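Local coordinates for DNA polymerase III subunit beta (Helicobacter pylori 26695, PDB 4S3I), which encircles DNA as a sliding clamp, tethering DNA polymerases and other proteins to it and making replication processive, at residues A[47-52]-A[115-120]; A[219-224]-A[237-242]. All blocks are in the same frame, centred on the assembly; numbering follows the deposited sequence.

Interaction 1: residues A[47-52]-A[115-120]; sequences KASDSD and DEFPEF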
ATOM      1  N   LYS A  47      28.677  -3.076  -1.530  1.00 30.88           N
ATOM      2  CA  LYS A  47      28.324  -3.981  -0.441  1.00 33.97           C
ATOM      3  C   LYS A  47      27.798  -3.281   0.804  1.00 34.48           C
ATOM      4  O   LYS A  47      28.244  -2.188   1.157  1.00 33.15           O
ATOM      5  CB  LYS A  47      29.470  -4.935  -0.096  1.00 34.91           C
ATOM      6  CG  LYS A  47      30.663  -4.310   0.571  1.00 38.09           C
ATOM      7  CD  LYS A  47      31.598  -5.413   1.064  1.00 49.16           C
ATOM      8  CE  LYS A  47      32.896  -4.856   1.643  1.00 58.80           C
ATOM      9  NZ  LYS A  47      33.857  -4.423   0.588  1.00 60.63           N
ATOM     10  N   ALA A  48      26.825  -3.924   1.441  1.00 30.63           N
ATOM     11  CA  ALA A  48      26.233  -3.445   2.684  1.00 30.70           C
ATOM     12  C   ALA A  48      26.122  -4.633   3.628  1.00 33.55           C
ATOM     13  O   ALA A  48      25.460  -5.626   3.306  1.00 31.01           O
ATOM     14  CB  ALA A  48      24.871  -2.855   2.417  1.00 30.15           C
ATOM     15  N   SER A  49      26.770  -4.542   4.784  1.00 31.55           N
ATOM     16  CA  SER A  49      26.803  -5.663   5.715  1.00 39.86           C
ATOM     17  C   SER A  49      27.030  -5.208   7.149  1.00 47.60           C
ATOM     18  O   SER A  49      27.511  -4.097   7.396  1.00 48.35           O
ATOM     19  CB  SER A  49      27.908  -6.647   5.319  1.00 41.30           C
ATOM     20  OG  SER A  49      29.197  -6.137   5.615  1.00 43.25           O
ATOM     21  N   ASP A  50      26.678  -6.075   8.091  1.00 42.99           N
ATOM     22  CA  ASP A  50      27.099  -5.912   9.473  1.00 41.70           C
ATOM     23  C   ASP A  50      27.554  -7.269   9.981  1.00 43.04           C
ATOM     24  O   ASP A  50      27.785  -8.180   9.184  1.00 47.32           O
ATOM     25  CB  ASP A  50      25.983  -5.317  10.349  1.00 46.56           C
ATOM     26  CG  ASP A  50      24.672  -6.092  10.259  1.00 54.27           C
ATOM     27  OD1 ASP A  50      24.695  -7.342  10.312  1.00 52.43           O
ATOM     28  OD2 ASP A  50      23.608  -5.442  10.140  1.00 54.98           O
ATOM     29  N   SER A  51      27.669  -7.416  11.293  1.00 41.55           N
ATOM     30  CA  SER A  51      28.078  -8.688  11.886  1.00 52.73           C
ATOM     31  C   SER A  51      27.087  -9.825  11.585  1.00 53.78           C
ATOM     32  O   SER A  51      27.469 -10.995  11.539  1.00 56.64           O
ATOM     33  CB  SER A  51      28.243  -8.532  13.403  1.00 56.91           C
ATOM     34  OG  SER A  51      27.010  -8.149  14.001  1.00 60.34           O
ATOM     35  N   ASP A  52      25.821  -9.477  11.369  1.00 45.89           N
ATOM     36  CA  ASP A  52      24.754 -10.472  11.317  1.00 47.46           C
ATOM     37  C   ASP A  52      24.354 -10.909   9.903  1.00 44.19           C
ATOM     38  O   ASP A  52      23.932 -12.048   9.689  1.00 39.34           O
ATOM     39  CB  ASP A  52      23.514  -9.935  12.044  1.00 61.86           C
ATOM     40  CG  ASP A  52      23.787  -9.570  13.496  1.00 72.61           C
ATOM     41  OD1 ASP A  52      24.947  -9.264  13.841  1.00 74.42           O
ATOM     42  OD2 ASP A  52      22.822  -9.583  14.292  1.00 76.73           O
ATOM     43  N   ASP A 115      37.883   2.195   6.178  1.00 37.55           N
ATOM     44  CA  ASP A 115      38.543   1.322   7.153  1.00 39.08           C
ATOM     45  C   ASP A 115      37.609   0.910   8.300  1.00 40.97           C
ATOM     46  O   ASP A 115      37.866  -0.065   9.013  1.00 39.02           O
ATOM     47  CB  ASP A 115      39.792   2.000   7.730  1.00 45.25           C
ATOM     48  CG  ASP A 115      40.945   2.082   6.731  1.00 57.85           C
ATOM     49  OD1 ASP A 115      41.020   1.220   5.827  1.00 54.79           O
ATOM     50  OD2 ASP A 115      41.778   3.013   6.872  1.00 57.13           O
ATOM     51  N   GLU A 116      36.531   1.665   8.485  1.00 37.93           N
ATOM     52  CA  GLU A 116      35.581   1.364   9.547  1.00 38.00           C
ATOM     53  C   GLU A 116      34.544   0.363   9.049  1.00 37.15           C
ATOM     54  O   GLU A 116      33.829  -0.241   9.843  1.00 37.21           O
ATOM     55  CB  GLU A 116      34.865   2.645  10.040  1.00 38.25           C
ATOM     56  CG  GLU A 116      34.184   2.504  11.416  1.00 38.46           C
ATOM     57  CD  GLU A 116      33.119   3.578  11.687  1.00 51.00           C
ATOM     58  OE1 GLU A 116      33.161   4.649  11.040  1.00 37.91           O
ATOM     59  OE2 GLU A 116      32.235   3.337  12.546  1.00 39.31           O
ATOM     60  N   PHE A 117      34.454   0.199   7.732  1.00 36.41           N
ATOM     61  CA  PHE A 117      33.448  -0.676   7.149  1.00 35.60           C
ATOM     62  C   PHE A 117      33.773  -2.126   7.525  1.00 35.98           C
ATOM     63  O   PHE A 117      34.932  -2.548   7.469  1.00 36.61           O
ATOM     64  CB  PHE A 117      33.381  -0.484   5.631  1.00 34.90           C
ATOM     65  CG  PHE A 117      32.041  -0.757   5.044  1.00 34.00           C
ATOM     66  CD1 PHE A 117      31.710  -2.032   4.606  1.00 39.35           C
ATOM     67  CD2 PHE A 117      31.103   0.268   4.908  1.00 33.54           C
ATOM     68  CE1 PHE A 117      30.465  -2.293   4.060  1.00 34.89           C
ATOM     69  CE2 PHE A 117      29.858   0.021   4.357  1.00 39.45           C
ATOM     70  CZ  PHE A 117      29.531  -1.264   3.934  1.00 35.60           C
ATOM     71  N   PRO A 118      32.751  -2.883   7.951  1.00 44.36           N
ATOM     72  CA  PRO A 118      32.961  -4.243   8.469  1.00 46.96           C
ATOM     73  C   PRO A 118      33.532  -5.168   7.402  1.00 37.99           C
ATOM     74  O   PRO A 118      33.182  -5.032   6.228  1.00 37.04           O
ATOM     75  CB  PRO A 118      31.543  -4.707   8.829  1.00 50.60           C
ATOM     76  CG  PRO A 118      30.726  -3.436   8.957  1.00 51.29           C
ATOM     77  CD  PRO A 118      31.328  -2.489   7.964  1.00 43.09           C
ATOM     78  N   GLU A 119      34.394  -6.093   7.802  1.00 39.41           N
ATOM     79  CA  GLU A 119      34.949  -7.063   6.870  1.00 40.83           C
ATOM     80  C   GLU A 119      33.826  -7.968   6.355  1.00 39.54           C
ATOM     81  O   GLU A 119      33.027  -8.485   7.139  1.00 35.94           O
ATOM     82  CB  GLU A 119      36.017  -7.912   7.559  1.00 47.31           C
ATOM     83  CG  GLU A 119      37.287  -8.096   6.740  1.00 67.49           C
ATOM     84  CD  GLU A 119      38.094  -9.323   7.155  1.00 79.90           C
ATOM     85  OE1 GLU A 119      37.744  -9.967   8.173  1.00 82.57           O
ATOM     86  OE2 GLU A 119      39.076  -9.650   6.451  1.00 82.46           O
ATOM     87  N   PHE A 120      33.747  -8.136   5.039  1.00 35.47           N
ATOM     88  CA  PHE A 120      32.805  -9.082   4.453  1.00 34.85           C
ATOM     89  C   PHE A 120      33.418 -10.478   4.592  1.00 43.16           C
ATOM     90  O   PHE A 120      34.505 -10.736   4.087  1.00 36.09           O
ATOM     91  CB  PHE A 120      32.579  -8.760   2.986  1.00 34.60           C
ATOM     92  CG  PHE A 120      31.318  -9.352   2.431  1.00 41.00           C
ATOM     93  CD1 PHE A 120      30.169  -8.583   2.322  1.00 38.24           C
ATOM     94  CD2 PHE A 120      31.279 -10.679   2.020  1.00 42.17           C
ATOM     95  CE1 PHE A 120      28.996  -9.123   1.813  1.00 38.89           C
ATOM     96  CE2 PHE A 120      30.120 -11.228   1.510  1.00 40.86           C
ATOM     97  CZ  PHE A 120      28.970 -10.449   1.404  1.00 42.38           C
TER
HETATM   98  O   HOH W   1      30.099  -7.803   7.719  1.00 49.66           O
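The aliphatic chain of Lys-47 runs between the side chains of Phe-117 and Phe-120, touching each with a different methylene. Lys-47 CG lies 4.0 Å from Phe-117 CE1. Lys-47 CD rests 3.7 Å from Phe-120 CD1, meeting that ring obliquely. Lysine and aromatics point in opposing directions as they pass. With CG lodged between the backbone N and the carbonyl carbon, the first torsion (chi1 70°) sends the lysine chain out across the loop, and only its last torsion bends the amine. Phe-117 reaches back over the strand: its CZ comes within 3.2 Å of the Lys-47 carbonyl O, again at a slant, and Ala-48 CA sits at the ring's edge. Next along the loop, the Pro-118 ring packs through CG against the Ser-49 carbonyl O, 3.6 Å away.

No direct hydrogen bond joins 47-52 to 115-120; one water does the polar work. The water O is 2.8 Å from Ser-49 OG. It donates to Asp-50 O and, at 3.1 Å, the water O also donates to Glu-119 O, tying the end of the strand to the loop. Beyond it, Asp-50 OD1 takes the backbone N of Asp-52 in an Asx turn and also accepts from Ile-53 N, which shapes the turn into strand 53-60. The two backbones run nearly at right angles (96°), the loop passing over the sheet face that carries Lys-47 and Ser-49, while Ala-48 faces the other way, onto Phe-22 and Leu-23. Phe-120 also meets Phe-236 edge-to-face, on a strand of the central domain. Residues 115-120 belong to the connection between the N-terminal and central domains of a beta sliding clamp, laid across the sheet both domains share.

Interaction 2: residues A[219-224]-A[237-242]; sequences FKSDGM and TKLIDG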
ATOM      1  N   PHE A 219      24.741 -22.722  -2.131  1.00 32.51           N
ATOM      2  CA  PHE A 219      24.521 -22.482  -0.717  1.00 32.37           C
ATOM      3  C   PHE A 219      25.633 -23.189   0.020  1.00 33.32           C
ATOM      4  O   PHE A 219      25.848 -24.392  -0.184  1.00 33.88           O
ATOM      5  CB  PHE A 219      23.158 -23.032  -0.263  1.00 31.84           C
ATOM      6  CG  PHE A 219      22.958 -23.007   1.245  1.00 31.89           C
ATOM      7  CD1 PHE A 219      23.517 -23.992   2.063  1.00 34.17           C
ATOM      8  CD2 PHE A 219      22.200 -22.005   1.837  1.00 31.91           C
ATOM      9  CE1 PHE A 219      23.330 -23.959   3.446  1.00 35.05           C
ATOM     10  CE2 PHE A 219      22.007 -21.972   3.218  1.00 31.43           C
ATOM     11  CZ  PHE A 219      22.567 -22.948   4.019  1.00 32.20           C
ATOM     12  N   LYS A 220      26.341 -22.454   0.875  1.00 33.59           N
ATOM     13  CA  LYS A 220      27.407 -23.044   1.677  1.00 35.23           C
ATOM     14  C   LYS A 220      27.334 -22.582   3.118  1.00 34.66           C
ATOM     15  O   LYS A 220      26.901 -21.466   3.400  1.00 34.07           O
ATOM     16  CB  LYS A 220      28.786 -22.680   1.116  1.00 39.71           C
ATOM     17  CG  LYS A 220      29.043 -23.116  -0.308  1.00 45.90           C
ATOM     18  CD  LYS A 220      30.004 -22.145  -0.983  1.00 53.72           C
ATOM     19  CE  LYS A 220      30.434 -22.633  -2.353  1.00 60.18           C
ATOM     20  NZ  LYS A 220      31.356 -23.798  -2.256  1.00 67.46           N
ATOM     21  N   SER A 221      27.806 -23.431   4.021  1.00 35.50           N
ATOM     22  CA  SER A 221      27.814 -23.085   5.431  1.00 35.78           C
ATOM     23  C   SER A 221      28.986 -23.703   6.172  1.00 37.05           C
ATOM     24  O   SER A 221      29.428 -24.823   5.858  1.00 37.71           O
ATOM     25  CB  SER A 221      26.503 -23.492   6.096  1.00 35.30           C
ATOM     26  OG  SER A 221      26.561 -23.191   7.472  1.00 36.88           O
ATOM     27  N   ASP A 222      29.496 -22.971   7.157  1.00 37.48           N
ATOM     28  CA  ASP A 222      30.562 -23.504   7.996  1.00 39.49           C
ATOM     29  C   ASP A 222      30.037 -23.802   9.398  1.00 47.29           C
ATOM     30  O   ASP A 222      30.812 -24.050  10.332  1.00 45.73           O
ATOM     31  CB  ASP A 222      31.761 -22.553   8.044  1.00 39.48           C
ATOM     32  CG  ASP A 222      31.410 -21.177   8.597  1.00 40.47           C
ATOM     33  OD1 ASP A 222      30.216 -20.876   8.797  1.00 39.86           O
ATOM     34  OD2 ASP A 222      32.349 -20.381   8.820  1.00 40.40           O
ATOM     35  N   GLY A 223      28.711 -23.792   9.533  1.00 46.72           N
ATOM     36  CA  GLY A 223      28.081 -24.062  10.811  1.00 49.13           C
ATOM     37  C   GLY A 223      27.940 -22.800  11.643  1.00 51.61           C
ATOM     38  O   GLY A 223      27.349 -22.828  12.726  1.00 54.03           O
ATOM     39  N   MET A 224      28.476 -21.691  11.137  1.00 40.89           N
ATOM     40  CA  MET A 224      28.389 -20.407  11.833  1.00 40.91           C
ATOM     41  C   MET A 224      27.696 -19.360  10.970  1.00 39.71           C
ATOM     42  O   MET A 224      26.842 -18.609  11.443  1.00 38.94           O
ATOM     43  CB  MET A 224      29.786 -19.934  12.259  1.00 39.15           C
ATOM     44  CG  MET A 224      30.440 -20.853  13.273  1.00 48.05           C
ATOM     45  SD  MET A 224      32.114 -20.350  13.710  1.00 97.03           S
ATOM     46  CE  MET A 224      31.799 -18.716  14.384  1.00 51.66           C
ATOM     47  N   THR A 237      24.448 -14.714   5.999  1.00 31.80           N
ATOM     48  CA  THR A 237      23.750 -14.488   7.254  1.00 31.90           C
ATOM     49  C   THR A 237      24.398 -15.290   8.354  1.00 32.82           C
ATOM     50  O   THR A 237      24.887 -16.404   8.131  1.00 33.18           O
ATOM     51  CB  THR A 237      22.244 -14.853   7.175  1.00 40.03           C
ATOM     52  OG1 THR A 237      21.638 -14.649   8.463  1.00 36.28           O
ATOM     53  CG2 THR A 237      22.062 -16.311   6.767  1.00 31.22           C
ATOM     54  N   LYS A 238      24.431 -14.709   9.544  1.00 33.29           N
ATOM     55  CA  LYS A 238      24.821 -15.479  10.703  1.00 34.21           C
ATOM     56  C   LYS A 238      23.700 -16.487  10.909  1.00 34.65           C
ATOM     57  O   LYS A 238      22.542 -16.215  10.562  1.00 34.18           O
ATOM     58  CB  LYS A 238      24.968 -14.579  11.927  1.00 46.00           C
ATOM     59  CG  LYS A 238      25.608 -15.269  13.111  1.00 56.40           C
ATOM     60  CD  LYS A 238      25.474 -14.454  14.401  1.00 67.93           C
ATOM     61  CE  LYS A 238      26.241 -13.134  14.360  1.00 71.94           C
ATOM     62  NZ  LYS A 238      26.284 -12.467  15.706  1.00 71.82           N
ATOM     63  N   LEU A 239      24.041 -17.657  11.431  1.00 34.61           N
ATOM     64  CA  LEU A 239      23.041 -18.674  11.733  1.00 35.73           C
ATOM     65  C   LEU A 239      22.568 -18.510  13.175  1.00 39.80           C
ATOM     66  O   LEU A 239      23.264 -17.917  14.011  1.00 35.80           O
ATOM     67  CB  LEU A 239      23.626 -20.080  11.563  1.00 35.00           C
ATOM     68  CG  LEU A 239      24.200 -20.498  10.210  1.00 41.23           C
ATOM     69  CD1 LEU A 239      24.688 -21.955  10.225  1.00 40.30           C
ATOM     70  CD2 LEU A 239      23.191 -20.286   9.108  1.00 41.93           C
ATOM     71  N   ILE A 240      21.390 -19.049  13.472  1.00 36.07           N
ATOM     72  CA  ILE A 240      20.949 -19.159  14.857  1.00 40.69           C
ATOM     73  C   ILE A 240      21.599 -20.359  15.538  1.00 44.73           C
ATOM     74  O   ILE A 240      21.493 -21.490  15.052  1.00 40.68           O
ATOM     75  CB  ILE A 240      19.429 -19.299  14.951  1.00 39.91           C
ATOM     76  CG1 ILE A 240      18.757 -18.089  14.304  1.00 37.57           C
ATOM     77  CG2 ILE A 240      19.001 -19.442  16.410  1.00 39.34           C
ATOM     78  CD1 ILE A 240      17.241 -18.149  14.313  1.00 37.08           C
ATOM     79  N   ASP A 241      22.268 -20.108  16.663  1.00 51.43           N
ATOM     80  CA  ASP A 241      22.926 -21.164  17.429  1.00 64.13           C
ATOM     81  C   ASP A 241      21.944 -21.964  18.265  1.00 66.19           C
ATOM     82  O   ASP A 241      20.997 -21.412  18.819  1.00 65.43           O
ATOM     83  CB  ASP A 241      23.976 -20.573  18.370  1.00 73.08           C
ATOM     84  CG  ASP A 241      25.241 -20.174  17.651  1.00 79.34           C
ATOM     85  OD1 ASP A 241      25.720 -20.964  16.807  1.00 78.81           O
ATOM     86  OD2 ASP A 241      25.751 -19.070  17.933  1.00 84.47           O
ATOM     87  N   GLY A 242      22.194 -23.263  18.382  1.00 72.63           N
ATOM     88  CA  GLY A 242      21.383 -24.107  19.239  1.00 71.29           C
ATOM     89  C   GLY A 242      20.824 -25.315  18.518  1.00 66.74           C
ATOM     90  O   GLY A 242      21.243 -25.644  17.404  1.00 66.21           O
TER
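Ser-221 OG is gripped twice on its own side of the contact and packed by Leu-239 from the other. Ser-221 OG accepts from Gly-223 N over 3.0 Å in a nearly straight bond (165°), closing an ST turn, and is hydrogen-bonded to the carbonyl O of Leu-225. Asp-222 adds an overlapping Asx turn: Asp-222 OD1 receives Met-224 N from above the carboxylate plane; it also accepts from Leu-225 N. The turn between strands 217-221 and 225-229 is thus held by two successive side chains.

Between the segments, Leu-239 N donates to Met-224 O at 3.0 Å (160°), the one hydrogen bond that joins them. The same Met-224 O lies 3.5 Å from Leu-239 CG. Because CG stands anti to the carbonyl carbon (chi1 -59°) and the chain is then extended, Leu-239 CD1 is carried against the turn, 3.6 Å from Ser-221 OG and equally close to Gly-223 C. Thr-237 OG1 donates to Lys-238 O at 2.8 Å, at the end of strand 233-238.

Strand 225-229 lies between strands 217-221 and 233-238, pairing antiparallel with each, so the Met-224 bond extends its pairing with 233-238 past the strand ends. Leu-239 also packs on Ala-226 of that middle strand and on Leu-201 of strand 196-202, while Ser-221 touches Cys-199 of strand 196-202 and Val-127 of strand 127-131.

Interaction 1 comes first along the chain, within the N-terminal domain, and interaction 2 follows entirely in the central domain; their centres are about 17 Å apart. Both reach the same antiparallel sheet, in which strand 53-60 of the first domain pairs with strand 233-238 of the second. The two contacts meet at this seam, where Asp-52 O lies 2.7 Å from Lys-238 N, a probable hydrogen bond. Segment 115-120 belongs to the connection that leads on to strand 127-131 of the same sheet, beside strand 217-221. Sheet continuity and covalent connection thus join the two domains within each subunit, as expected for a sliding clamp in which two such chains close the ring round DNA.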